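Local coordinates for protein phosphopantothenoylcysteine decarboxylase (Cryptococcus neoformans, PDB 6EOA) that binds flavin mononucleotide and probably decarboxylates phosphopantothenoylcysteine in coenzyme A biosynthesis, as a member of the homooligomeric flavin-containing cysteine decarboxylases, at residues I34-L39 with R128-L133; L133-P138 with P168-P173. All blocks are in the same frame, centred on the assembly; numbering follows the deposited sequence.

Interaction 1 (I34-L39 with R128-L133); sequences IFRVVL and RRWADL
F35 brings the CE2-CZ side of its ring to D132 and L133, where the next strand begins. With CG anti to the backbone N (chi1 -173°), the ring reaches alongside both residues: CZ comes to 3.6 Å from L133 CB, while CE2 rests on D132 CB. H236 and F232 of helix 222-237 border the same ring.

R36 is gripped at both ends of its backbone. Its N-H gives a hydrogen bond of 2.9 Å to D132 OD2, which takes it on the anti side, somewhat out of the carboxylate plane, and its carbonyl O accepts D132 N at 2.7 Å and, weakly, L133 N. The first bond holds the carboxylate beside the strand; the second joins the two backbones. Beyond the backbone, R36 crosses the indole of W130 at about a right angle: CB sits over the six-membered ring, 3.5 Å from its centroid and only 7° off the normal, a CH-pi contact. CG and CD follow across the same face, and the guanidinium plane stands 85° from the ring plane, its edge at W130 NE1. A salt bridge to D32 from NH2 holds the far end of the arginine.

V37 pairs with L133 in a parallel bridge of the central sheet of this flavoprotein fold; here helix 123-130 runs out and the chain turns into strand 133-139. The V37 carbonyl O lies at the edge of the W130 ring, in its plane, 3.3 Å from CZ3.

V38 N completes the pairing with a nearly linear bond of 2.9 Å to L133 O. Its CG2, anti to the carbonyl carbon, drops between A131 CB at 3.6 Å and the edge of the indole at W130 CE3, on the flank where L159 of helix 155-162 also packs.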
ATOM      1  N   ILE A  34     -25.448  12.199  24.028  1.00 88.26           N
ATOM      2  CA  ILE A  34     -24.073  12.435  23.605  1.00 81.45           C
ATOM      3  C   ILE A  34     -23.866  12.063  22.142  1.00 78.93           C
ATOM      4  O   ILE A  34     -24.269  10.987  21.699  1.00 78.30           O
ATOM      5  CB  ILE A  34     -23.078  11.651  24.484  1.00 77.60           C
ATOM      6  CG1 ILE A  34     -23.252  12.048  25.952  1.00 78.66           C
ATOM      7  CG2 ILE A  34     -21.645  11.897  24.027  1.00 71.82           C
ATOM      8  CD1 ILE A  34     -22.821  10.983  26.934  1.00 78.99           C
ATOM      9  N   PHE A  35     -23.249  12.974  21.394  1.00 77.03           N
ATOM     10  CA  PHE A  35     -22.914  12.737  19.996  1.00 74.62           C
ATOM     11  C   PHE A  35     -21.439  12.392  19.890  1.00 72.66           C
ATOM     12  O   PHE A  35     -20.590  13.110  20.418  1.00 71.85           O
ATOM     13  CB  PHE A  35     -23.243  13.964  19.144  1.00 76.50           C
ATOM     14  CG  PHE A  35     -23.091  13.741  17.666  1.00 75.24           C
ATOM     15  CD1 PHE A  35     -22.055  14.333  16.962  1.00 71.45           C
ATOM     16  CD2 PHE A  35     -23.990  12.942  16.980  1.00 76.40           C
ATOM     17  CE1 PHE A  35     -21.922  14.132  15.599  1.00 71.25           C
ATOM     18  CE2 PHE A  35     -23.859  12.736  15.619  1.00 75.98           C
ATOM     19  CZ  PHE A  35     -22.824  13.332  14.929  1.00 72.86           C
ATOM     20  N   ARG A  36     -21.134  11.292  19.209  1.00 70.74           N
ATOM     21  CA  ARG A  36     -19.775  10.766  19.195  1.00 69.49           C
ATOM     22  C   ARG A  36     -19.135  10.862  17.813  1.00 69.36           C
ATOM     23  O   ARG A  36     -19.631  10.292  16.838  1.00 67.46           O
ATOM     24  CB  ARG A  36     -19.776   9.319  19.688  1.00 69.80           C
ATOM     25  CG  ARG A  36     -20.228   9.198  21.137  1.00 73.77           C
ATOM     26  CD  ARG A  36     -20.536   7.770  21.540  1.00 71.66           C
ATOM     27  NE  ARG A  36     -20.644   7.648  22.991  1.00 72.90           N
ATOM     28  CZ  ARG A  36     -21.780   7.738  23.677  1.00 76.48           C
ATOM     29  NH1 ARG A  36     -22.933   7.948  23.050  1.00 76.59           N
ATOM     30  NH2 ARG A  36     -21.764   7.614  24.999  1.00 77.15           N
ATOM     31  N   VAL A  37     -18.029  11.596  17.746  1.00 66.41           N
ATOM     32  CA  VAL A  37     -17.330  11.832  16.493  1.00 65.16           C
ATOM     33  C   VAL A  37     -15.955  11.194  16.516  1.00 61.89           C
ATOM     34  O   VAL A  37     -15.187  11.396  17.454  1.00 59.02           O
ATOM     35  CB  VAL A  37     -17.169  13.343  16.203  1.00 66.22           C
ATOM     36  CG1 VAL A  37     -16.569  13.558  14.828  1.00 67.44           C
ATOM     37  CG2 VAL A  37     -18.499  14.055  16.307  1.00 71.14           C
ATOM     38  N   VAL A  38     -15.652  10.413  15.486  1.00 61.41           N
ATOM     39  CA  VAL A  38     -14.293   9.950  15.270  1.00 58.45           C
ATOM     40  C   VAL A  38     -13.627  10.837  14.227  1.00 60.03           C
ATOM     41  O   VAL A  38     -14.101  10.948  13.096  1.00 63.26           O
ATOM     42  CB  VAL A  38     -14.244   8.479  14.814  1.00 58.70           C
ATOM     43  CG1 VAL A  38     -12.862   8.135  14.274  1.00 57.74           C
ATOM     44  CG2 VAL A  38     -14.614   7.558  15.961  1.00 58.98           C
ATOM     45  N   LEU A  39     -12.537  11.486  14.617  1.00 58.93           N
ATOM     46  CA  LEU A  39     -11.774  12.300  13.680  1.00 57.37           C
ATOM     47  C   LEU A  39     -10.601  11.503  13.114  1.00 57.86           C
ATOM     48  O   LEU A  39      -9.741  11.040  13.859  1.00 56.28           O
ATOM     49  CB  LEU A  39     -11.268  13.572  14.358  1.00 54.27           C
ATOM     50  CG  LEU A  39     -10.326  14.444  13.521  1.00 55.97           C
ATOM     51  CD1 LEU A  39     -11.071  15.135  12.375  1.00 59.19           C
ATOM     52  CD2 LEU A  39      -9.606  15.460  14.399  1.00 54.67           C
ATOM     53  N   ARG A 128     -15.826   1.681  15.385  1.00 72.17           N
ATOM     54  CA  ARG A 128     -16.976   1.686  14.486  1.00 73.38           C
ATOM     55  C   ARG A 128     -18.290   1.704  15.258  1.00 73.33           C
ATOM     56  O   ARG A 128     -19.224   2.421  14.897  1.00 75.92           O
ATOM     57  CB  ARG A 128     -16.949   0.471  13.565  1.00 77.38           C
ATOM     58  CG  ARG A 128     -18.256   0.269  12.821  1.00 84.28           C
ATOM     59  CD  ARG A 128     -18.460  -1.178  12.453  1.00 86.79           C
ATOM     60  NE  ARG A 128     -18.996  -1.982  13.543  1.00 89.25           N
ATOM     61  CZ  ARG A 128     -19.015  -3.310  13.535  1.00 93.20           C
ATOM     62  NH1 ARG A 128     -18.516  -3.969  12.496  1.00 91.31           N
ATOM     63  NH2 ARG A 128     -19.525  -3.980  14.562  1.00 97.46           N
ATOM     64  N   ARG A 129     -18.357   0.898  16.313  1.00 71.40           N
ATOM     65  CA  ARG A 129     -19.543   0.825  17.160  1.00 74.85           C
ATOM     66  C   ARG A 129     -19.798   2.156  17.855  1.00 74.19           C
ATOM     67  O   ARG A 129     -20.927   2.648  17.900  1.00 75.37           O
ATOM     68  CB  ARG A 129     -19.389  -0.287  18.198  1.00 77.44           C
ATOM     69  CG  ARG A 129     -19.255  -1.679  17.601  1.00 82.64           C
ATOM     70  CD  ARG A 129     -19.043  -2.739  18.676  1.00 85.38           C
ATOM     71  NE  ARG A 129     -19.038  -4.089  18.119  1.00 87.37           N
ATOM     72  CZ  ARG A 129     -18.446  -5.133  18.693  1.00 88.25           C
ATOM     73  NH1 ARG A 129     -17.799  -4.983  19.842  1.00 88.73           N
ATOM     74  NH2 ARG A 129     -18.492  -6.327  18.114  1.00 87.52           N
ATOM     75  N   TRP A 130     -18.722   2.725  18.387  1.00 72.69           N
ATOM     76  CA  TRP A 130     -18.746   3.974  19.137  1.00 72.04           C
ATOM     77  C   TRP A 130     -19.217   5.165  18.301  1.00 76.13           C
ATOM     78  O   TRP A 130     -20.075   5.939  18.733  1.00 77.54           O
ATOM     79  CB  TRP A 130     -17.342   4.248  19.696  1.00 67.16           C
ATOM     80  CG  TRP A 130     -17.241   5.412  20.638  1.00 66.77           C
ATOM     81  CD1 TRP A 130     -17.470   5.397  21.982  1.00 67.74           C
ATOM     82  CD2 TRP A 130     -16.856   6.755  20.311  1.00 66.05           C
ATOM     83  NE1 TRP A 130     -17.265   6.649  22.511  1.00 68.96           N
ATOM     84  CE2 TRP A 130     -16.888   7.500  21.506  1.00 66.72           C
ATOM     85  CE3 TRP A 130     -16.497   7.399  19.123  1.00 65.58           C
ATOM     86  CZ2 TRP A 130     -16.573   8.858  21.548  1.00 68.13           C
ATOM     87  CZ3 TRP A 130     -16.185   8.747  19.166  1.00 64.24           C
ATOM     88  CH2 TRP A 130     -16.222   9.461  20.370  1.00 65.93           C
ATOM     89  N   ALA A 131     -18.649   5.299  17.105  1.00 75.43           N
ATOM     90  CA  ALA A 131     -18.838   6.483  16.265  1.00 73.01           C
ATOM     91  C   ALA A 131     -20.278   6.708  15.797  1.00 76.61           C
ATOM     92  O   ALA A 131     -20.946   5.788  15.321  1.00 77.82           O
ATOM     93  CB  ALA A 131     -17.920   6.401  15.057  1.00 69.79           C
ATOM     94  N   ASP A 132     -20.742   7.947  15.938  1.00 75.47           N
ATOM     95  CA  ASP A 132     -21.997   8.383  15.335  1.00 73.10           C
ATOM     96  C   ASP A 132     -21.695   9.076  14.015  1.00 69.50           C
ATOM     97  O   ASP A 132     -22.551   9.187  13.140  1.00 69.08           O
ATOM     98  CB  ASP A 132     -22.759   9.330  16.267  1.00 76.63           C
ATOM     99  CG  ASP A 132     -23.211   8.651  17.541  1.00 77.81           C
ATOM    100  OD1 ASP A 132     -23.591   7.463  17.477  1.00 78.37           O
ATOM    101  OD2 ASP A 132     -23.183   9.304  18.605  1.00 79.16           O
ATOM    102  N   LEU A 133     -20.458   9.544  13.892  1.00 65.91           N
ATOM    103  CA  LEU A 133     -20.002  10.250  12.705  1.00 66.41           C
ATOM    104  C   LEU A 133     -18.503  10.045  12.537  1.00 63.89           C
ATOM    105  O   LEU A 133     -17.758  10.024  13.517  1.00 62.72           O
ATOM    106  CB  LEU A 133     -20.335  11.743  12.801  1.00 69.21           C
ATOM    107  CG  LEU A 133     -19.795  12.675  11.711  1.00 72.10           C
ATOM    108  CD1 LEU A 133     -20.388  12.335  10.349  1.00 72.88           C
ATOM    109  CD2 LEU A 133     -20.056  14.136  12.065  1.00 74.68           C
TER

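Interaction 2 (L133-P138 with P168-P173); sequences LVVIAP and PVIVCP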
ATOM      1  N   LEU A 133     -20.458   9.544  13.892  1.00 65.91           N
ATOM      2  CA  LEU A 133     -20.002  10.250  12.705  1.00 66.41           C
ATOM      3  C   LEU A 133     -18.503  10.045  12.537  1.00 63.89           C
ATOM      4  O   LEU A 133     -17.758  10.024  13.517  1.00 62.72           O
ATOM      5  CB  LEU A 133     -20.335  11.743  12.801  1.00 69.21           C
ATOM      6  CG  LEU A 133     -19.795  12.675  11.711  1.00 72.10           C
ATOM      7  CD1 LEU A 133     -20.388  12.335  10.349  1.00 72.88           C
ATOM      8  CD2 LEU A 133     -20.056  14.136  12.065  1.00 74.68           C
ATOM      9  N   VAL A 134     -18.064   9.872  11.297  1.00 63.87           N
ATOM     10  CA  VAL A 134     -16.640   9.795  11.001  1.00 64.44           C
ATOM     11  C   VAL A 134     -16.243  10.963  10.110  1.00 64.91           C
ATOM     12  O   VAL A 134     -16.821  11.162   9.042  1.00 63.30           O
ATOM     13  CB  VAL A 134     -16.264   8.467  10.318  1.00 64.68           C
ATOM     14  CG1 VAL A 134     -14.790   8.466   9.940  1.00 62.62           C
ATOM     15  CG2 VAL A 134     -16.578   7.293  11.232  1.00 66.10           C
ATOM     16  N   VAL A 135     -15.267  11.742  10.563  1.00 66.47           N
ATOM     17  CA  VAL A 135     -14.792  12.893   9.800  1.00 64.08           C
ATOM     18  C   VAL A 135     -13.320  12.726   9.430  1.00 62.97           C
ATOM     19  O   VAL A 135     -12.459  12.597  10.299  1.00 60.13           O
ATOM     20  CB  VAL A 135     -14.980  14.208  10.585  1.00 65.41           C
ATOM     21  CG1 VAL A 135     -14.634  15.405   9.713  1.00 62.69           C
ATOM     22  CG2 VAL A 135     -16.416  14.322  11.095  1.00 66.17           C
ATOM     23  N   ILE A 136     -13.039  12.725   8.133  1.00 63.08           N
ATOM     24  CA  ILE A 136     -11.668  12.629   7.657  1.00 60.16           C
ATOM     25  C   ILE A 136     -11.142  14.020   7.326  1.00 61.92           C
ATOM     26  O   ILE A 136     -11.412  14.558   6.254  1.00 65.14           O
ATOM     27  CB  ILE A 136     -11.562  11.729   6.422  1.00 59.64           C
ATOM     28  CG1 ILE A 136     -12.348  10.435   6.639  1.00 58.49           C
ATOM     29  CG2 ILE A 136     -10.109  11.427   6.125  1.00 60.69           C
ATOM     30  CD1 ILE A 136     -12.381   9.542   5.420  1.00 58.36           C
ATOM     31  N   ALA A 137     -10.395  14.598   8.259  1.00 62.33           N
ATOM     32  CA  ALA A 137      -9.917  15.968   8.122  1.00 58.50           C
ATOM     33  C   ALA A 137      -8.540  16.127   8.756  1.00 57.97           C
ATOM     34  O   ALA A 137      -8.413  16.138   9.980  1.00 60.62           O
ATOM     35  CB  ALA A 137     -10.907  16.940   8.747  1.00 54.76           C
ATOM     36  N   PRO A 138      -7.501  16.266   7.925  1.00 56.12           N
ATOM     37  CA  PRO A 138      -7.590  16.311   6.464  1.00 54.72           C
ATOM     38  C   PRO A 138      -7.565  14.923   5.827  1.00 57.32           C
ATOM     39  O   PRO A 138      -7.116  13.963   6.450  1.00 53.40           O
ATOM     40  CB  PRO A 138      -6.342  17.094   6.078  1.00 54.91           C
ATOM     41  CG  PRO A 138      -5.344  16.691   7.117  1.00 59.03           C
ATOM     42  CD  PRO A 138      -6.118  16.477   8.394  1.00 56.72           C
ATOM     43  N   PRO A 168     -22.557   8.039   9.022  1.00 82.73           N
ATOM     44  CA  PRO A 168     -22.156   8.961   7.954  1.00 80.18           C
ATOM     45  C   PRO A 168     -20.657   9.278   7.975  1.00 76.61           C
ATOM     46  O   PRO A 168     -20.013   9.196   9.021  1.00 73.25           O
ATOM     47  CB  PRO A 168     -22.983  10.216   8.246  1.00 81.84           C
ATOM     48  CG  PRO A 168     -23.285  10.143   9.706  1.00 82.51           C
ATOM     49  CD  PRO A 168     -23.436   8.685  10.013  1.00 82.88           C
ATOM     50  N   VAL A 169     -20.113   9.633   6.816  1.00 75.55           N
ATOM     51  CA  VAL A 169     -18.699   9.958   6.697  1.00 71.54           C
ATOM     52  C   VAL A 169     -18.506  11.282   5.976  1.00 70.46           C
ATOM     53  O   VAL A 169     -19.064  11.495   4.900  1.00 73.93           O
ATOM     54  CB  VAL A 169     -17.918   8.864   5.936  1.00 70.84           C
ATOM     55  CG1 VAL A 169     -16.470   9.293   5.721  1.00 67.37           C
ATOM     56  CG2 VAL A 169     -17.983   7.547   6.683  1.00 71.22           C
ATOM     57  N   ILE A 170     -17.717  12.169   6.573  1.00 67.64           N
ATOM     58  CA  ILE A 170     -17.368  13.427   5.931  1.00 68.03           C
ATOM     59  C   ILE A 170     -15.892  13.441   5.561  1.00 67.49           C
ATOM     60  O   ILE A 170     -15.025  13.312   6.422  1.00 66.49           O
ATOM     61  CB  ILE A 170     -17.670  14.630   6.832  1.00 66.54           C
ATOM     62  CG1 ILE A 170     -19.158  14.664   7.192  1.00 67.72           C
ATOM     63  CG2 ILE A 170     -17.256  15.917   6.141  1.00 64.98           C
ATOM     64  CD1 ILE A 170     -19.516  15.738   8.191  1.00 68.77           C
ATOM     65  N   VAL A 171     -15.615  13.602   4.272  1.00 68.19           N
ATOM     66  CA  VAL A 171     -14.245  13.633   3.781  1.00 68.41           C
ATOM     67  C   VAL A 171     -13.837  15.050   3.382  1.00 64.14           C
ATOM     68  O   VAL A 171     -14.508  15.698   2.585  1.00 65.03           O
ATOM     69  CB  VAL A 171     -14.066  12.696   2.581  1.00 67.40           C
ATOM     70  CG1 VAL A 171     -12.599  12.585   2.219  1.00 67.22           C
ATOM     71  CG2 VAL A 171     -14.633  11.329   2.903  1.00 69.48           C
ATOM     72  N   CYS A 172     -12.734  15.526   3.947  1.00 62.23           N
ATOM     73  CA  CYS A 172     -12.235  16.858   3.639  1.00 60.70           C
ATOM     74  C   CYS A 172     -10.881  16.775   2.959  1.00 60.03           C
ATOM     75  O   CYS A 172      -9.848  16.792   3.624  1.00 61.51           O
ATOM     76  CB  CYS A 172     -12.138  17.703   4.907  1.00 60.98           C
ATOM     77  SG  CYS A 172     -13.611  17.617   5.959  1.00 66.71           S
ATOM     78  N   PRO A 173     -10.885  16.680   1.621  1.00 61.48           N
ATOM     79  CA  PRO A 173      -9.630  16.591   0.869  1.00 61.34           C
ATOM     80  C   PRO A 173      -8.746  17.801   1.139  1.00 63.55           C
ATOM     81  O   PRO A 173      -9.244  18.920   1.266  1.00 65.01           O
ATOM     82  CB  PRO A 173     -10.092  16.552  -0.593  1.00 59.31           C
ATOM     83  CG  PRO A 173     -11.513  16.075  -0.533  1.00 60.60           C
ATOM     84  CD  PRO A 173     -12.063  16.649   0.738  1.00 59.87           C
TER
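V134 N reaches P168 O at 3.1 Å, the first of four backbone hydrogen bonds that zip segments 133-138 and 168-173 together, with the donor alternating between the two. I170 N then reaches V134 O, I136 N reaches I170 O, and C172 N reaches I136 O. V134, I170 and I136 each use both N-H and C=O in the ladder of a parallel pair whose axes lie 4.7 Å apart and whose directions differ by 9°. Two CA-H...O contacts fill in between: V169 CA leans on V134 O at 3.2 Å, and V135 CA on I170 O.

These are neighbouring strands in the middle of the parallel sheet of a Rossmann-like, three-layer flavoprotein fold, with helices 141-149 and 155-162 in the connection between them. The C-terminal end of the pair runs into the flavin site: P138, preceded by a cis peptide bond, lies about 7 Å from the bound FMN by its side chain, its carbonyl O bonded to S42 OG, and A174 of the pocket follows P173.

Apolar contacts cover both faces. On the face of V134, I136, V169 and V171, I136 does the reaching: its CG1 is anti to the carbonyl carbon (chi1 -46°), and the extended chain carries CD1 to 3.8 Å from V171 CG2, the two side chains lying side by side. The same CD1 also touches V169 CG1. L160 of helix 155-162 packs onto this face.

On the other face, with V135 and I170, L133 CD1 reaches across to the neighbouring segment, crossing P168 at about a right angle to meet its CG at 3.7 Å and also touching I170 CG1. At the other end C172 SG lies 3.9 Å from A137 CB. F232 and I225 of helix 222-237 lie against this side.

In the fold
From the N terminus, strand 35-41 comes first, and the chain then passes through strand 63-69 and several helices before helix 123-130 delivers it back beside that strand; interaction 1 closes this loop of 88 residues. The chain continues directly through the shared L133 into strand 133-139, leaves through helices 141-149 and 155-162, and returns as strand 169-173, where interaction 2 closes the second, shorter loop of 29 residues. The contacts thus follow in series, neither nested nor crossed. Strand 133-139 lies between strands 35-41 and 169-173, probably joined to the former by a further bond from V135 N to V38 O.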